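Local coordinates for putative PAS/PAC sensor protein (Nakamurella multipartita DSM 44233, PDB 6HMJ) that acts as a blue-light receptor of the light-oxygen-voltage type, binding flavin mononucleotide and mediating RNA binding and translational regulation, at residues Pro45-Val48 with Leu49-His53; Leu64-Cys67 with Leu68-Arg72. All blocks are in the same frame, centred on the assembly; numbering follows the deposited sequence.

Contact 1: Pro45-Val48 with Leu49-His53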
# COMPACT_ATOMS: atom_id res chain seq x y z
N PRO A 45 -8.57 -58.03 29.32
CA PRO A 45 -8.92 -57.84 27.90
C PRO A 45 -10.39 -57.55 27.68
O PRO A 45 -10.73 -56.69 26.86
CB PRO A 45 -8.50 -59.17 27.26
CG PRO A 45 -7.42 -59.69 28.14
CD PRO A 45 -7.81 -59.28 29.54
N ALA A 46 -11.28 -58.25 28.39
CA ALA A 46 -12.71 -57.96 28.28
C ALA A 46 -13.02 -56.51 28.62
O ALA A 46 -14.00 -55.95 28.10
CB ALA A 46 -13.50 -58.90 29.19
N VAL A 47 -12.22 -55.88 29.48
CA VAL A 47 -12.45 -54.49 29.83
C VAL A 47 -12.03 -53.57 28.69
O VAL A 47 -12.73 -52.59 28.37
CB VAL A 47 -11.70 -54.13 31.13
CG1 VAL A 47 -11.81 -52.64 31.42
CG2 VAL A 47 -12.26 -54.93 32.30
N VAL A 48 -10.89 -53.85 28.07
CA VAL A 48 -10.45 -53.06 26.92
C VAL A 48 -11.51 -53.08 25.82
O VAL A 48 -11.96 -52.03 25.35
CB VAL A 48 -9.09 -53.57 26.40
CG1 VAL A 48 -8.74 -52.90 25.07
CG2 VAL A 48 -8.00 -53.30 27.42
N LEU A 49 -11.93 -54.28 25.41
CA LEU A 49 -12.91 -54.38 24.33
C LEU A 49 -14.20 -53.65 24.65
O LEU A 49 -14.89 -53.17 23.74
CB LEU A 49 -13.19 -55.84 24.01
CG LEU A 49 -12.01 -56.62 23.43
CD1 LEU A 49 -12.11 -58.10 23.78
CD2 LEU A 49 -11.91 -56.42 21.92
N ALA A 50 -14.56 -53.56 25.93
CA ALA A 50 -15.78 -52.86 26.32
C ALA A 50 -15.70 -51.36 26.06
O ALA A 50 -16.74 -50.71 25.96
CB ALA A 50 -16.09 -53.12 27.79
N HIS A 51 -14.49 -50.81 25.96
CA HIS A 51 -14.31 -49.40 25.62
C HIS A 51 -14.01 -49.17 24.15
O HIS A 51 -13.81 -48.02 23.74
CB HIS A 51 -13.19 -48.79 26.47
CG HIS A 51 -13.50 -48.73 27.93
ND1 HIS A 51 -13.01 -49.65 28.84
CD2 HIS A 51 -14.26 -47.87 28.65
CE1 HIS A 51 -13.45 -49.36 30.05
NE2 HIS A 51 -14.21 -48.28 29.96
N LEU A 52 -13.96 -50.23 23.34
CA LEU A 52 -13.90 -50.09 21.90
C LEU A 52 -15.31 -50.12 21.32
O LEU A 52 -16.26 -50.58 21.95
CB LEU A 52 -13.05 -51.19 21.26
CG LEU A 52 -11.53 -51.06 21.32
CD1 LEU A 52 -11.01 -50.94 22.74
CD2 LEU A 52 -10.89 -52.26 20.63
N HIS A 53 -15.43 -49.63 20.10
CA HIS A 53 -16.73 -49.66 19.44
C HIS A 53 -17.03 -51.08 18.97
O HIS A 53 -16.12 -51.79 18.52
CB HIS A 53 -16.77 -48.70 18.26
CG HIS A 53 -18.13 -48.51 17.68
ND1 HIS A 53 -18.61 -49.26 16.63
CD2 HIS A 53 -19.13 -47.65 18.01
CE1 HIS A 53 -19.84 -48.88 16.34
NE2 HIS A 53 -20.18 -47.91 17.16

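Contact 2: Leu64-Cys67 with Leu68-Arg72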
# COMPACT_ATOMS: atom_id res chain seq x y z
N LEU A 64 -4.89 -59.25 17.97
CA LEU A 64 -4.26 -59.81 19.16
C LEU A 64 -3.95 -61.29 18.97
O LEU A 64 -2.86 -61.75 19.34
CB LEU A 64 -5.16 -59.60 20.37
CG LEU A 64 -4.64 -60.15 21.70
CD1 LEU A 64 -3.18 -59.81 21.91
CD2 LEU A 64 -5.48 -59.60 22.85
N GLN A 65 -4.88 -62.05 18.40
CA GLN A 65 -4.62 -63.46 18.13
C GLN A 65 -3.55 -63.62 17.06
O GLN A 65 -2.73 -64.54 17.12
CB GLN A 65 -5.91 -64.17 17.70
CG GLN A 65 -6.85 -64.48 18.85
CD GLN A 65 -6.22 -65.37 19.90
OE1 GLN A 65 -5.34 -66.18 19.59
NE2 GLN A 65 -6.64 -65.21 21.15
N ARG A 66 -3.53 -62.73 16.06
CA ARG A 66 -2.55 -62.82 15.00
C ARG A 66 -1.14 -62.59 15.53
O ARG A 66 -0.21 -63.35 15.22
CB ARG A 66 -2.87 -61.82 13.89
CG ARG A 66 -1.79 -61.71 12.82
CD ARG A 66 -2.30 -60.97 11.58
NE ARG A 66 -3.10 -59.79 11.92
CZ ARG A 66 -4.43 -59.77 12.00
NH1 ARG A 66 -5.05 -58.65 12.32
NH2 ARG A 66 -5.14 -60.87 11.76
N CYS A 67 -0.95 -61.54 16.33
CA CYS A 67 0.37 -61.26 16.89
C CYS A 67 0.86 -62.40 17.76
O CYS A 67 2.07 -62.65 17.82
CB CYS A 67 0.33 -59.95 17.69
SG CYS A 67 1.96 -59.38 18.27
N LEU A 68 -0.05 -63.09 18.44
CA LEU A 68 0.35 -64.24 19.25
C LEU A 68 0.94 -65.34 18.37
O LEU A 68 2.09 -65.74 18.54
CB LEU A 68 -0.86 -64.76 20.03
CG LEU A 68 -1.28 -63.97 21.28
CD1 LEU A 68 -2.62 -64.50 21.79
CD2 LEU A 68 -0.23 -64.00 22.37
N ALA A 69 0.16 -65.80 17.39
CA ALA A 69 0.60 -66.92 16.56
C ALA A 69 1.75 -66.51 15.66
O ALA A 69 2.75 -67.23 15.54
CB ALA A 69 -0.57 -67.45 15.74
N THR A 70 1.63 -65.35 15.01
CA THR A 70 2.64 -64.94 14.04
C THR A 70 3.88 -64.35 14.72
O THR A 70 5.00 -64.55 14.24
CB THR A 70 2.05 -63.92 13.06
OG1 THR A 70 1.75 -62.71 13.77
CG2 THR A 70 0.78 -64.46 12.43
N GLY A 71 3.69 -63.62 15.82
CA GLY A 71 4.80 -62.90 16.41
C GLY A 71 5.20 -61.65 15.66
O GLY A 71 6.15 -60.98 16.07
N ARG A 72 4.49 -61.31 14.59
CA ARG A 72 4.67 -60.18 13.69
C ARG A 72 3.92 -58.97 14.24
O ARG A 72 2.80 -59.11 14.74
CB ARG A 72 4.11 -60.55 12.32
CG ARG A 72 4.85 -61.71 11.64
CD ARG A 72 4.14 -62.16 10.37
NE ARG A 72 4.82 -63.26 9.71
CZ ARG A 72 4.38 -63.88 8.61
NH1 ARG A 72 3.23 -63.51 8.06
NH2 ARG A 72 5.07 -64.88 8.08

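Contact 1: Pro45-Val48 with Leu49-His53
Val-48 and Leu-52 form the tightly packed side of this short helix and the turn that follows it. Their side chains run alongside each other, with Val-48 CG1 3.8 Å from Leu-52 CD1. Val-48 sets CG1 anti to its own backbone N (chi1 171°), which places that methyl on the carbonyl side, within touching distance of Leu-52 CD1. Both residues are buried: Val-48 also rests on Phe-24 and Trp-60, and Leu-52 joins it against Trp-60 of helix 54-70. Leu-49 also touches Trp-60 and Gln-61 of that helix, while its N donates to Pro-45 O at 3.1 Å in an almost straight bond (174°).

That bond is the regular i to i+4 link of an alpha helix, and the geometry departs from it within a few residues. Ala-50 N still reaches Ala-46 O at 3.3 Å, but the bond is bent. His-51 N turns mainly to Val-48 O, three residues back, at 2.9 Å, and this i to i+3 bond marks a tighter turn in the stretch leading out of helix 45-50 of the N-terminal PAS region.

The other side is looser, with Ala-46 and Ala-50 exposed and Val-47 and His-51 partly so. Here the His-51 side chain lies beside Val-47, pointing the same way, and ND1 donates to Val-47 O at 3.0 Å from above the carbonyl plane, in a bent bond (134°) with the oxygen tilted out of the ring plane. Val-47 CG1 meets the edge of the ring, 3.9 Å from His-51 CE1. A leucine in place of His-51 would probably leave Val-47 O without its side-chain donor, to rely on weak backbone bonds. Beyond the turn, His-53 takes the N-cap position of helix 54-70, where its ND1 bonds to Asp-55 N.

Contact 2: Leu64-Cys67 with Leu68-Arg72
Arg-66 O is gripped twice by Thr-70: the backbone N lies 2.7 Å away, nearly in line with the carbonyl, and OG1 donates to the same oxygen from above the carbonyl plane. With chi1 at 67°, OG1 sits between its own backbone N and carbonyl carbon, a position that turns the hydroxyl back along the helix. The same OG1 accepts from Arg-72 N at 3.2 Å (163°), which makes an ST turn and ties the departing chain to the last helical turn.

Among the purely backbone bonds, Ala-69 N to Gln-65 O is almost straight (173°). Gly-71 N to Cys-67 O, at 2.8 Å, comes where helix 54-70 of the PAS region ends. Gly-71 takes a positive phi, where a side chain would press on the preceding carbonyl oxygen; glycine avoids this.

Van der Waals contacts make up the rest. The Arg-66 and Thr-70 side chains lie alongside each other, CG to CG2 3.8 Å, while the bent Gln-65 chain crosses Leu-68 with OE1 3.9 Å from CD1. Leu-64, Cys-67 and Leu-68 pack on Val-106 of the antiparallel sheet, and Arg-66 touches Val-74; Cys-67 also meets Val-74, Leu-94 and Ala-96, and its SG lies 3.6 Å from Arg-72 O.

Contacts 1 and 2 come in series along the chain, both in the N-terminal PAS region. Residues 45-53 cover helix 45-50 and the turn leading out of it, and helix 54-70 follows directly, with 64-72 spanning its C-terminal end and the residues just after it. The centres of the contacts are 19 Å apart and their nearest atoms about 5 Å, without touching. Helix 54-70 joins the two, meeting helix 45-50 near its start and strands of the five-stranded antiparallel sheet near its end. The two contacts thus belong to one PAS domain, distinct from the flavin-binding PAS domain later in the chain.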